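Beta-glucosidase (Chaetomella raphigera, PDB 6JXG) probably hydrolyses terminal, non-reducing beta-D-glucosyl residues with release of beta-D-glucose, as a secreted glycoside hydrolase family 3 enzyme of cellulose degradation. Local coordinates at residues Gly4-Ala9 against Leu289-Phe294; Ala18-Thr23 against Ala44-Ile49; Gly356-Asp361 against Phe435-Ser440; Ser420-Ala425 against Val467-Ser472; Arg671-Ser676 against Ala683-Pro688. All blocks are in the same frame, centred on the assembly; numbering follows the deposited sequence.

Contact 1 (Gly4-Ala9 against Leu289-Phe294); sequences GDWAAA and LASWYF
Phe294, at the C-terminal end of helix 278-294, lays its phenyl ring flat against the indole of Trp6. The ring centroid lies 4.2 Å from that of the six-membered indole ring, with the planes only 11° apart: a face-to-face stack. CD2 of Phe294 sits over the middle of the indole, 3.8 Å from Trp6 CD2. CG of Phe294 stands anti to its backbone N (chi1 -177°), which sends the ring off the end of the helix and brings CB over the same indole face in a CH-pi contact. Trp6 takes the other course, CG anti to its carbonyl carbon (chi1 -74°), which brings one face of its indole against the phenyl ring. Ser291 meets the indole at its edge, OG 3.6 Å from Trp6 CH2, while that hydroxyl is hydrogen-bonded to Ala195 O. At the rim of the phenyl ring lies a backbone oxygen, Asp5 O, 3.6 Å from Phe294 CE2. Ala9, in the first turn of helix 7-17, puts its methyl against the last turn of the other helix: CB is 3.4 Å from Ala290 O and 3.9 Å from Phe294 CB. Tyr293 adds its CB, 4.3 Å from Ala9 CB, before its ring turns away. Polar ends are served elsewhere, since Trp6 NE1 bonds to Asn193 OD1 and Asp5 OD2 to Asn193 ND2. The chemistry is therefore one of ring faces and methyls: dispersion joins the N-terminal segment to the helix, while the bond from NE1 to Asn193 helps fix the turn of the indole that Phe294 covers.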
# COMPACT_ATOMS: atom_id res chain seq x y z
N GLY A 4 19.48 -17.48 -5.44
CA GLY A 4 19.37 -16.05 -5.91
C GLY A 4 20.62 -15.23 -5.59
O GLY A 4 21.73 -15.69 -5.84
N ASP A 5 20.45 -14.04 -5.02
CA ASP A 5 21.50 -13.10 -4.68
C ASP A 5 22.11 -13.22 -3.23
O ASP A 5 22.96 -12.45 -2.77
CB ASP A 5 20.97 -11.67 -4.85
CG ASP A 5 20.45 -11.37 -6.29
OD1 ASP A 5 20.93 -12.02 -7.24
OD2 ASP A 5 19.59 -10.47 -6.49
N TRP A 6 21.69 -14.26 -2.53
CA TRP A 6 21.90 -14.39 -1.10
C TRP A 6 23.12 -15.26 -0.66
O TRP A 6 23.33 -15.51 0.54
CB TRP A 6 20.62 -15.05 -0.62
CG TRP A 6 19.50 -14.10 -0.64
CD1 TRP A 6 18.76 -13.66 -1.72
CD2 TRP A 6 19.01 -13.42 0.49
NE1 TRP A 6 17.80 -12.75 -1.29
CE2 TRP A 6 17.96 -12.57 0.06
CE3 TRP A 6 19.33 -13.46 1.83
CZ2 TRP A 6 17.26 -11.76 0.93
CZ3 TRP A 6 18.60 -12.62 2.72
CH2 TRP A 6 17.58 -11.84 2.26
N ALA A 7 23.90 -15.72 -1.62
CA ALA A 7 24.94 -16.69 -1.29
C ALA A 7 26.05 -16.09 -0.39
O ALA A 7 26.38 -16.72 0.58
CB ALA A 7 25.50 -17.35 -2.55
N ALA A 8 26.54 -14.89 -0.68
CA ALA A 8 27.54 -14.25 0.18
C ALA A 8 27.02 -13.93 1.55
O ALA A 8 27.73 -14.07 2.50
CB ALA A 8 28.07 -12.97 -0.48
N ALA A 9 25.73 -13.55 1.66
CA ALA A 9 25.07 -13.34 2.94
C ALA A 9 24.99 -14.57 3.77
O ALA A 9 25.17 -14.52 4.98
CB ALA A 9 23.65 -12.69 2.76
N LEU A 289 20.35 -13.49 10.42
CA LEU A 289 21.70 -12.96 10.17
C LEU A 289 21.93 -12.76 8.66
O LEU A 289 22.57 -11.80 8.26
CB LEU A 289 22.79 -13.90 10.79
CG LEU A 289 22.74 -14.02 12.32
CD1 LEU A 289 23.90 -14.91 12.74
CD2 LEU A 289 22.85 -12.68 13.06
N ALA A 290 21.44 -13.67 7.81
CA ALA A 290 21.61 -13.50 6.38
C ALA A 290 21.02 -12.14 5.92
O ALA A 290 21.61 -11.44 5.11
CB ALA A 290 20.95 -14.64 5.63
N SER A 291 19.82 -11.83 6.38
CA SER A 291 19.15 -10.60 6.00
C SER A 291 19.91 -9.35 6.48
O SER A 291 20.05 -8.35 5.76
CB SER A 291 17.74 -10.63 6.59
OG SER A 291 16.90 -11.51 5.78
N TRP A 292 20.44 -9.44 7.69
CA TRP A 292 21.35 -8.43 8.27
C TRP A 292 22.57 -8.16 7.40
O TRP A 292 22.85 -6.99 7.03
CB TRP A 292 21.75 -8.89 9.68
CG TRP A 292 22.55 -7.93 10.52
CD1 TRP A 292 22.14 -6.71 10.94
CD2 TRP A 292 23.84 -8.14 11.10
NE1 TRP A 292 23.10 -6.13 11.72
CE2 TRP A 292 24.14 -7.00 11.85
CE3 TRP A 292 24.73 -9.22 11.14
CZ2 TRP A 292 25.28 -6.85 12.54
CZ3 TRP A 292 25.89 -9.06 11.84
CH2 TRP A 292 26.15 -7.87 12.54
N TYR A 293 23.25 -9.24 7.04
CA TYR A 293 24.42 -9.14 6.16
C TYR A 293 24.01 -8.75 4.76
O TYR A 293 24.72 -7.98 4.12
CB TYR A 293 25.15 -10.46 6.07
CG TYR A 293 25.93 -10.84 7.30
CD1 TYR A 293 26.99 -10.05 7.70
CD2 TYR A 293 25.66 -11.98 8.02
CE1 TYR A 293 27.73 -10.35 8.80
CE2 TYR A 293 26.43 -12.31 9.15
CZ TYR A 293 27.48 -11.46 9.50
OH TYR A 293 28.27 -11.67 10.62
N PHE A 294 22.87 -9.27 4.27
CA PHE A 294 22.42 -8.99 2.89
C PHE A 294 22.27 -7.51 2.58
O PHE A 294 22.75 -7.05 1.57
CB PHE A 294 21.10 -9.73 2.57
CG PHE A 294 20.64 -9.52 1.15
CD1 PHE A 294 19.81 -8.46 0.82
CD2 PHE A 294 21.12 -10.31 0.16
CE1 PHE A 294 19.42 -8.21 -0.50
CE2 PHE A 294 20.70 -10.13 -1.16
CZ PHE A 294 19.84 -9.03 -1.48

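Contact 2 (Ala18-Thr23 against Ala44-Ile49)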
# COMPACT_ATOMS: atom_id res chain seq x y z
N ALA A 18 28.23 -20.39 13.76
CA ALA A 18 29.19 -21.31 14.34
C ALA A 18 29.83 -20.76 15.67
O ALA A 18 30.33 -21.51 16.47
CB ALA A 18 30.26 -21.63 13.32
N LYS A 19 29.76 -19.48 15.92
CA LYS A 19 30.29 -18.91 17.15
C LYS A 19 29.29 -18.77 18.28
O LYS A 19 29.64 -18.25 19.31
CB LYS A 19 30.86 -17.57 16.86
CG LYS A 19 31.87 -17.72 15.76
CD LYS A 19 32.95 -16.72 15.87
CE LYS A 19 32.50 -15.36 15.49
NZ LYS A 19 33.44 -14.44 16.21
N LEU A 20 28.06 -19.18 18.06
CA LEU A 20 26.98 -18.87 19.00
C LEU A 20 26.61 -19.98 19.91
O LEU A 20 26.58 -21.13 19.52
CB LEU A 20 25.72 -18.47 18.22
CG LEU A 20 25.81 -17.25 17.35
CD1 LEU A 20 24.47 -16.91 16.74
CD2 LEU A 20 26.35 -16.05 18.14
N SER A 21 26.29 -19.65 21.16
CA SER A 21 25.68 -20.63 22.04
C SER A 21 24.20 -20.75 21.76
O SER A 21 23.64 -19.94 21.07
CB SER A 21 25.85 -20.20 23.46
OG SER A 21 25.02 -19.07 23.69
N ASN A 22 23.54 -21.74 22.37
CA ASN A 22 22.10 -21.84 22.22
C ASN A 22 21.38 -20.72 22.91
O ASN A 22 20.39 -20.23 22.40
CB ASN A 22 21.58 -23.18 22.74
CG ASN A 22 21.27 -24.13 21.62
OD1 ASN A 22 21.67 -23.94 20.46
ND2 ASN A 22 20.57 -25.16 21.96
N THR A 23 21.90 -20.23 24.03
CA THR A 23 21.30 -19.05 24.62
C THR A 23 21.49 -17.82 23.72
O THR A 23 20.58 -16.97 23.63
CB THR A 23 21.73 -18.80 26.09
OG1 THR A 23 23.08 -18.43 26.11
CG2 THR A 23 21.59 -20.03 26.96
N ALA A 44 17.93 -8.88 21.76
CA ALA A 44 19.19 -8.55 22.51
C ALA A 44 20.45 -8.53 21.60
O ALA A 44 20.54 -9.28 20.70
CB ALA A 44 19.41 -9.59 23.58
N ALA A 45 21.39 -7.64 21.89
CA ALA A 45 22.69 -7.66 21.24
C ALA A 45 23.42 -8.99 21.51
O ALA A 45 23.24 -9.61 22.54
CB ALA A 45 23.53 -6.48 21.80
N VAL A 46 24.25 -9.39 20.57
CA VAL A 46 25.14 -10.55 20.73
C VAL A 46 26.54 -10.03 20.39
O VAL A 46 26.91 -9.93 19.24
CB VAL A 46 24.75 -11.70 19.81
CG1 VAL A 46 25.70 -12.88 19.96
CG2 VAL A 46 23.30 -12.12 20.07
N ALA A 47 27.29 -9.68 21.43
CA ALA A 47 28.53 -8.94 21.26
C ALA A 47 29.57 -9.81 20.56
O ALA A 47 30.35 -9.28 19.81
CB ALA A 47 29.05 -8.40 22.59
N SER A 48 29.52 -11.13 20.74
CA SER A 48 30.56 -12.01 20.14
C SER A 48 30.55 -11.96 18.61
O SER A 48 31.55 -12.23 18.00
CB SER A 48 30.41 -13.48 20.55
OG SER A 48 29.13 -13.94 20.13
N ILE A 49 29.45 -11.56 17.98
CA ILE A 49 29.45 -11.41 16.52
C ILE A 49 29.20 -9.98 16.07
O ILE A 49 28.94 -9.73 14.86
CB ILE A 49 28.45 -12.39 15.86
CG1 ILE A 49 27.02 -12.18 16.40
CG2 ILE A 49 28.87 -13.85 16.08
CD1 ILE A 49 25.94 -12.85 15.55
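Ser48 O receives the ammonium of Lys19, but the hydrogen bond is a weak one, with NZ 3.4 Å from the oxygen. It is the polar link between the two segments, and it lies at the surface. Lys19 reaches it with a chain bent at its third torsion (chi3 -73°); on the way CE passes 4.0 Å from Ile49 CG2, the two side chains sliding past each other in opposite directions. Apart from this bond the contact is aliphatic and centres on one methyl, Leu20 CD2. Val46 offers CG1 to it at 3.7 Å, and Ile49 offers CG2 at 3.9 Å; Leu20 crosses both side chains at about a right angle, methyl against methyl. The hydroxyl oxygen of Ser48 is a looser neighbour of the same methyl, OG lying 4.0 Å from CD2. Ile49 holds CG1 between its backbone N and carbonyl carbon (chi1 58°), which puts CG2 anti to the carbonyl carbon and turns that branch to face both Lys19 and Leu20. Ser48 and Ile49 lie in the 3-10 turn 47-49, directly after Val46, and a backbone bond from Ile49 N to Val46 O (3.3 Å) closes it. Just beyond Leu20, Ser21 is the N-cap of helix 22-29. The contact thus lies where the chain passes from helix 7-17 into helix 22-29: Leu20 and Val46 both pack on Ile28 of that helix, while Ile49, in the loop between strands 41-42 and 55-57, touches Leu289 of helix 278-294, and Leu20 touches Val285 of the same helix.

Contact 3 (Gly356-Asp361 against Phe435-Ser440); sequences GQDAID and FITADS
Gly356 follows directly on strand 351-355 and passes close to the neighbouring strand, its CA 3.8 Å from Phe435 O. At its backbone angles (phi 111°, psi 143°) a side chain would jam against the preceding carbonyl oxygen and also run into Phe435 O, so this approach depends on glycine. Beyond it the chain curls into the 3-10 turn 357-359. A water bridges this turn to the strand, accepting from Asp358 N at 3.1 Å and donating to Phe435 O at 2.7 Å. The side chain of Asp358 points CG anti to its backbone N (chi1 179°), which carries the carboxylate in between Phe435 and Thr437. OD2 lies at the edge of the Phe435 ring and 3.5 Å from Phe435 CB, whereas OD1 touches Thr437 CG2 at 3.2 Å. Both buried oxygens are satisfied: OD2 by Asn482 ND2 and OD1 by Leu379 N. Ala359 then sets its methyl over a face of the Phe435 ring, CB 4.1 Å from the ring centroid, a CH-pi contact. The turn thus lies at the C-terminal ends of parallel strands 351-355 and 431-438, neighbours in the six-stranded mixed sheet, and Ala359 is tied by a backbone bond to Leu397 of helix 396-406, which also covers Phe435.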
# COMPACT_ATOMS: atom_id res chain seq x y z
N GLY A 356 -15.92 23.10 5.67
CA GLY A 356 -15.61 21.80 6.20
C GLY A 356 -14.42 21.84 7.09
O GLY A 356 -13.47 22.52 6.79
N GLN A 357 -14.45 21.05 8.15
CA GLN A 357 -13.34 21.01 9.08
C GLN A 357 -12.13 20.37 8.44
O GLN A 357 -11.05 20.59 8.90
CB GLN A 357 -13.69 20.25 10.37
CG GLN A 357 -14.03 18.81 10.24
CD GLN A 357 -13.99 18.11 11.56
OE1 GLN A 357 -13.07 18.35 12.39
NE2 GLN A 357 -14.99 17.30 11.80
N ASP A 358 -12.33 19.56 7.39
CA ASP A 358 -11.22 18.98 6.62
C ASP A 358 -10.34 20.04 5.93
O ASP A 358 -9.27 19.72 5.45
CB ASP A 358 -11.80 17.90 5.62
CG ASP A 358 -10.72 17.25 4.72
OD1 ASP A 358 -9.82 16.62 5.31
OD2 ASP A 358 -10.82 17.28 3.46
N ALA A 359 -10.72 21.32 5.91
CA ALA A 359 -9.95 22.34 5.27
C ALA A 359 -8.78 22.85 6.11
O ALA A 359 -7.89 23.50 5.54
CB ALA A 359 -10.81 23.55 4.92
N ILE A 360 -8.86 22.61 7.42
CA ILE A 360 -7.91 23.15 8.41
C ILE A 360 -7.31 22.08 9.27
O ILE A 360 -7.88 21.01 9.42
CB ILE A 360 -8.59 24.19 9.33
CG1 ILE A 360 -9.76 23.53 10.08
CG2 ILE A 360 -8.93 25.42 8.50
CD1 ILE A 360 -10.37 24.40 11.15
N ASP A 361 -6.12 22.36 9.80
CA ASP A 361 -5.51 21.43 10.73
C ASP A 361 -6.41 21.28 12.00
O ASP A 361 -7.07 22.25 12.42
CB ASP A 361 -4.14 21.91 11.16
CG ASP A 361 -3.04 21.60 10.12
OD1 ASP A 361 -3.30 20.83 9.19
OD2 ASP A 361 -1.96 22.11 10.27
N PHE A 435 -15.04 20.37 1.75
CA PHE A 435 -14.02 19.39 2.10
C PHE A 435 -14.65 18.34 2.99
O PHE A 435 -15.17 18.64 4.08
CB PHE A 435 -12.87 20.11 2.86
CG PHE A 435 -12.07 21.06 2.02
CD1 PHE A 435 -10.87 20.66 1.43
CD2 PHE A 435 -12.53 22.32 1.74
CE1 PHE A 435 -10.15 21.53 0.62
CE2 PHE A 435 -11.80 23.19 0.93
CZ PHE A 435 -10.62 22.79 0.36
N ILE A 436 -14.62 17.10 2.54
CA ILE A 436 -15.21 15.99 3.22
C ILE A 436 -14.23 14.84 3.28
O ILE A 436 -13.29 14.76 2.45
CB ILE A 436 -16.56 15.54 2.60
CG1 ILE A 436 -16.42 15.13 1.13
CG2 ILE A 436 -17.57 16.65 2.75
CD1 ILE A 436 -17.58 14.35 0.54
N THR A 437 -14.51 13.90 4.16
CA THR A 437 -13.59 12.77 4.46
C THR A 437 -14.25 11.42 4.64
O THR A 437 -15.47 11.28 4.79
CB THR A 437 -12.82 13.04 5.78
OG1 THR A 437 -13.78 13.22 6.84
CG2 THR A 437 -11.98 14.27 5.67
N ALA A 438 -13.42 10.38 4.63
CA ALA A 438 -13.78 9.12 5.21
C ALA A 438 -12.52 8.45 5.77
O ALA A 438 -11.49 8.49 5.11
CB ALA A 438 -14.48 8.21 4.21
N ASP A 439 -12.60 7.88 6.97
CA ASP A 439 -11.44 7.40 7.66
C ASP A 439 -11.61 5.97 8.12
O ASP A 439 -12.70 5.42 8.13
CB ASP A 439 -11.14 8.36 8.85
CG ASP A 439 -9.74 8.29 9.39
OD1 ASP A 439 -8.85 7.63 8.78
OD2 ASP A 439 -9.53 8.97 10.48
N SER A 440 -10.50 5.36 8.51
CA SER A 440 -10.53 4.01 9.05
C SER A 440 -9.11 3.72 9.56
O SER A 440 -8.18 4.50 9.36
CB SER A 440 -10.99 2.97 7.99
OG SER A 440 -10.04 2.72 6.94
O HOH W 1 -15.01 18.21 6.71

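Contact 4 (Ser420-Ala425 against Val467-Ser472)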
# COMPACT_ATOMS: atom_id res chain seq x y z
N SER A 420 -25.73 24.63 8.42
CA SER A 420 -26.35 25.95 8.32
C SER A 420 -25.27 26.94 8.04
O SER A 420 -25.44 27.80 7.23
CB SER A 420 -27.12 26.31 9.62
OG SER A 420 -26.29 25.90 10.71
N ALA A 421 -24.13 26.85 8.71
CA ALA A 421 -23.03 27.78 8.43
C ALA A 421 -22.41 27.58 7.04
O ALA A 421 -21.91 28.53 6.41
CB ALA A 421 -21.93 27.62 9.48
N ALA A 422 -22.42 26.31 6.60
CA ALA A 422 -22.02 25.94 5.25
C ALA A 422 -22.88 26.62 4.16
O ALA A 422 -22.34 27.25 3.25
CB ALA A 422 -22.09 24.43 5.09
N ALA A 423 -24.20 26.48 4.27
CA ALA A 423 -25.10 27.10 3.25
C ALA A 423 -24.95 28.61 3.31
O ALA A 423 -24.96 29.32 2.27
CB ALA A 423 -26.55 26.69 3.49
N SER A 424 -24.74 29.09 4.52
CA SER A 424 -24.56 30.49 4.72
C SER A 424 -23.32 30.98 4.02
O SER A 424 -23.37 31.98 3.28
CB SER A 424 -24.52 30.83 6.21
OG SER A 424 -24.39 32.22 6.30
N ALA A 425 -22.17 30.31 4.20
CA ALA A 425 -20.97 30.77 3.53
C ALA A 425 -21.04 30.57 2.03
O ALA A 425 -20.48 31.39 1.32
CB ALA A 425 -19.73 30.02 4.08
N VAL A 467 -22.20 18.62 1.77
CA VAL A 467 -22.21 18.94 0.35
C VAL A 467 -23.61 19.37 -0.11
O VAL A 467 -23.71 20.37 -0.78
CB VAL A 467 -21.70 17.79 -0.55
CG1 VAL A 467 -21.63 18.27 -2.01
CG2 VAL A 467 -20.30 17.43 -0.10
N GLN A 468 -24.65 18.64 0.29
CA GLN A 468 -26.04 19.00 -0.08
C GLN A 468 -26.41 20.45 0.38
O GLN A 468 -27.00 21.21 -0.40
CB GLN A 468 -26.98 18.02 0.52
CG GLN A 468 -26.99 16.73 -0.21
CD GLN A 468 -27.69 15.64 0.51
OE1 GLN A 468 -27.79 15.65 1.74
NE2 GLN A 468 -28.21 14.68 -0.25
N ALA A 469 -25.98 20.83 1.59
CA ALA A 469 -26.13 22.19 2.10
C ALA A 469 -25.40 23.24 1.25
O ALA A 469 -25.92 24.36 1.01
CB ALA A 469 -25.65 22.26 3.54
N VAL A 470 -24.20 22.92 0.81
CA VAL A 470 -23.45 23.86 0.05
C VAL A 470 -24.11 24.00 -1.34
O VAL A 470 -24.23 25.14 -1.87
CB VAL A 470 -21.98 23.42 -0.05
CG1 VAL A 470 -21.18 24.31 -0.98
CG2 VAL A 470 -21.36 23.50 1.35
N ALA A 471 -24.48 22.87 -1.92
CA ALA A 471 -25.11 22.83 -3.25
C ALA A 471 -26.46 23.60 -3.30
O ALA A 471 -26.80 24.18 -4.29
CB ALA A 471 -25.35 21.37 -3.68
N SER A 472 -27.13 23.64 -2.17
CA SER A 472 -28.40 24.32 -2.04
C SER A 472 -28.27 25.84 -2.10
O SER A 472 -29.27 26.50 -2.36
CB SER A 472 -29.11 23.89 -0.71
OG SER A 472 -28.57 24.59 0.43
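Ala422 makes the apolar contacts: its CB lies 3.9 Å from Val470 CG2 and 4.4 Å from Ala469 CB, both on the facing helix. Val470 has CG1 anti to its backbone N (chi1 174°), so that CG2 is the branch turned to Ala422. A second kind of contact sets a methyl against a carbonyl, with Ala423 CB 3.5 Å from Ala469 O and Ser472 OG a little farther from the same methyl. The polar element stays within the segment 467-472: Ser472 OG donates to Ala469 O at 2.7 Å, tilted 34° from the carbonyl plane, and so turns back toward the preceding turn. With small side chains at the crossing, the short helix axes come within 7.8 Å of each other, their N-to-C directions 31° apart. On the sheet side, Ala422 and Val470 both touch Ile355, and Val470 also Ala432 and Val434, which seats the two helices on one face of the sheet. Helix 419-427 links strand 410-414 to strand 431-438, and helix 463-471 links that strand to 477-483: successive beta-alpha-beta crossovers, as in the alpha/beta sandwich of the family 3 C-terminal domain.

Contact 5 (Arg671-Ser676 against Ala683-Pro688)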
# COMPACT_ATOMS: atom_id res chain seq x y z
N ARG A 671 6.27 -10.07 -18.29
CA ARG A 671 6.96 -11.25 -17.77
C ARG A 671 6.19 -12.49 -18.19
O ARG A 671 4.99 -12.44 -18.41
CB ARG A 671 7.00 -11.17 -16.23
CG ARG A 671 7.83 -10.02 -15.66
CD ARG A 671 7.55 -9.85 -14.19
NE ARG A 671 6.12 -9.53 -13.96
CZ ARG A 671 5.65 -9.30 -12.75
NH1 ARG A 671 6.45 -9.32 -11.68
NH2 ARG A 671 4.37 -9.10 -12.59
N ARG A 672 6.83 -13.63 -18.23
CA ARG A 672 6.12 -14.85 -18.47
C ARG A 672 4.95 -15.03 -17.52
O ARG A 672 3.87 -15.46 -17.91
CB ARG A 672 7.11 -16.07 -18.37
CG ARG A 672 6.43 -17.42 -18.52
CD ARG A 672 7.33 -18.60 -19.02
NE ARG A 672 8.70 -18.22 -19.01
CZ ARG A 672 9.55 -18.08 -20.01
NH1 ARG A 672 9.33 -18.41 -21.26
NH2 ARG A 672 10.72 -17.62 -19.69
N LYS A 673 5.16 -14.71 -16.22
CA LYS A 673 4.12 -14.80 -15.21
C LYS A 673 2.90 -13.96 -15.55
O LYS A 673 1.80 -14.31 -15.20
CB LYS A 673 4.66 -14.37 -13.82
CG LYS A 673 3.75 -14.83 -12.71
CD LYS A 673 4.34 -14.46 -11.32
CE LYS A 673 3.53 -15.03 -10.19
NZ LYS A 673 4.04 -14.70 -8.82
N ASP A 674 3.11 -12.85 -16.22
CA ASP A 674 2.02 -11.92 -16.54
C ASP A 674 1.04 -12.53 -17.54
O ASP A 674 -0.11 -12.08 -17.64
CB ASP A 674 2.60 -10.62 -17.08
CG ASP A 674 3.34 -9.83 -16.03
OD1 ASP A 674 2.81 -9.87 -14.89
OD2 ASP A 674 4.42 -9.22 -16.33
N LEU A 675 1.53 -13.56 -18.25
CA LEU A 675 0.79 -14.27 -19.27
C LEU A 675 0.44 -15.69 -18.86
O LEU A 675 0.03 -16.49 -19.72
CB LEU A 675 1.60 -14.32 -20.57
CG LEU A 675 1.94 -12.95 -21.14
CD1 LEU A 675 2.95 -13.10 -22.25
CD2 LEU A 675 0.72 -12.21 -21.65
N SER A 676 0.42 -15.95 -17.56
CA SER A 676 0.18 -17.28 -17.02
C SER A 676 -1.01 -17.32 -16.10
O SER A 676 -1.61 -16.27 -15.69
CB SER A 676 1.40 -17.73 -16.21
OG SER A 676 2.53 -17.79 -17.05
N ALA A 683 -0.64 -28.15 -10.09
CA ALA A 683 -0.02 -27.37 -8.99
C ALA A 683 1.16 -26.58 -9.43
O ALA A 683 2.23 -26.66 -8.84
CB ALA A 683 0.32 -28.28 -7.80
N GLN A 684 1.01 -25.83 -10.53
CA GLN A 684 2.04 -24.98 -11.03
C GLN A 684 1.48 -23.88 -11.94
O GLN A 684 0.34 -23.95 -12.39
CB GLN A 684 3.03 -25.81 -11.84
CG GLN A 684 2.55 -26.35 -13.17
CD GLN A 684 3.48 -27.47 -13.68
OE1 GLN A 684 4.35 -27.28 -14.51
NE2 GLN A 684 3.31 -28.63 -13.11
N TRP A 685 2.33 -22.94 -12.27
CA TRP A 685 1.93 -21.87 -13.23
C TRP A 685 1.95 -22.43 -14.63
O TRP A 685 2.93 -23.09 -14.99
CB TRP A 685 2.89 -20.71 -13.15
CG TRP A 685 2.67 -19.88 -11.90
CD1 TRP A 685 3.33 -19.97 -10.70
CD2 TRP A 685 1.68 -18.86 -11.75
NE1 TRP A 685 2.81 -19.04 -9.80
CE2 TRP A 685 1.78 -18.36 -10.40
CE3 TRP A 685 0.71 -18.32 -12.59
CZ2 TRP A 685 0.96 -17.39 -9.91
CZ3 TRP A 685 -0.13 -17.32 -12.09
CH2 TRP A 685 0.03 -16.83 -10.75
N VAL A 686 0.89 -22.20 -15.41
CA VAL A 686 0.92 -22.58 -16.81
C VAL A 686 0.87 -21.34 -17.71
O VAL A 686 0.10 -20.42 -17.46
CB VAL A 686 -0.23 -23.56 -17.11
CG1 VAL A 686 -0.28 -23.89 -18.60
CG2 VAL A 686 0.01 -24.89 -16.37
N THR A 687 1.68 -21.33 -18.74
CA THR A 687 1.59 -20.34 -19.80
C THR A 687 0.91 -20.91 -21.05
O THR A 687 1.51 -21.76 -21.70
CB THR A 687 2.97 -19.90 -20.24
OG1 THR A 687 3.75 -19.66 -19.07
CG2 THR A 687 2.89 -18.61 -21.07
N PRO A 688 -0.29 -20.42 -21.39
CA PRO A 688 -1.01 -20.96 -22.55
C PRO A 688 -0.22 -20.91 -23.87
O PRO A 688 0.65 -20.03 -24.13
CB PRO A 688 -2.26 -20.07 -22.68
CG PRO A 688 -2.44 -19.43 -21.35
CD PRO A 688 -1.05 -19.34 -20.73
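The turn after strand 663-671 and the second strand of the hairpin 677-679/684-686 meet here in the fibronectin type III-like domain. Ser676 and Thr687 join them: Thr687 OG1 donates to Ser676 OG at 3.0 Å, and Ser676 OG passes the chain on to Arg672 O at 2.8 Å, from above the carbonyl plane. Leu675 N reaches the same carbonyl from the opposite face. Ser676 OG is anti to its carbonyl carbon (chi1 -61°), where it can face both partners. Thr687 OG1 also lies 3.5 Å from Arg672 CG, whose guanidinium continues to Asp611. The hairpin itself carries a G1 beta bulge, Ala683 and Gln684 both facing Asp679, and beyond the bulge Trp685 turns its ring in toward the 3-10 turn. Lys673, extended beyond CG, runs obliquely past that ring, CE 3.5 Å from Trp685 CZ2, and its ammonium makes a cation-pi contact with Trp184. Ser676 CB also approaches the indole, 3.7 Å from Trp685 CE3. The buried Leu675 O has no hydrogen-bond partner in the model and lies 3.2 Å from Pro688 CD. At the start of the turn Arg671 grips Asp674 side-on, NE to OD2 and NH2 to OD1, each 2.9 Å, both oxygens close to the guanidinium plane, although NE approaches OD2 34° out of the carboxylate plane; Arg671 NH1 also bridges to Asp188 on helix 184-191.

Contacts 1 and 2 come first, contact 2 nested within the loop that contact 1 closes, centres 18 Å apart; contact 1 lies on helix 278-294, which contact 2 packs against, Leu289 CD2 touching Ile49 CD1 at 4.0 Å. Contacts 3 and 4 follow in the C-terminal domain of the family, centres 16 Å apart: contact 3 lies on strand 431-438, and the helices of contact 4 flank it in the chain and pack on the same sheet. This pair lies across the chain's centre from contact 1. Contact 5 comes last, in the fibronectin-like domain. Contact 1 thus returns the N-terminal segment to a helix some 280 residues later, contacts 3 and 4 interleave, and contact 5 is short-range.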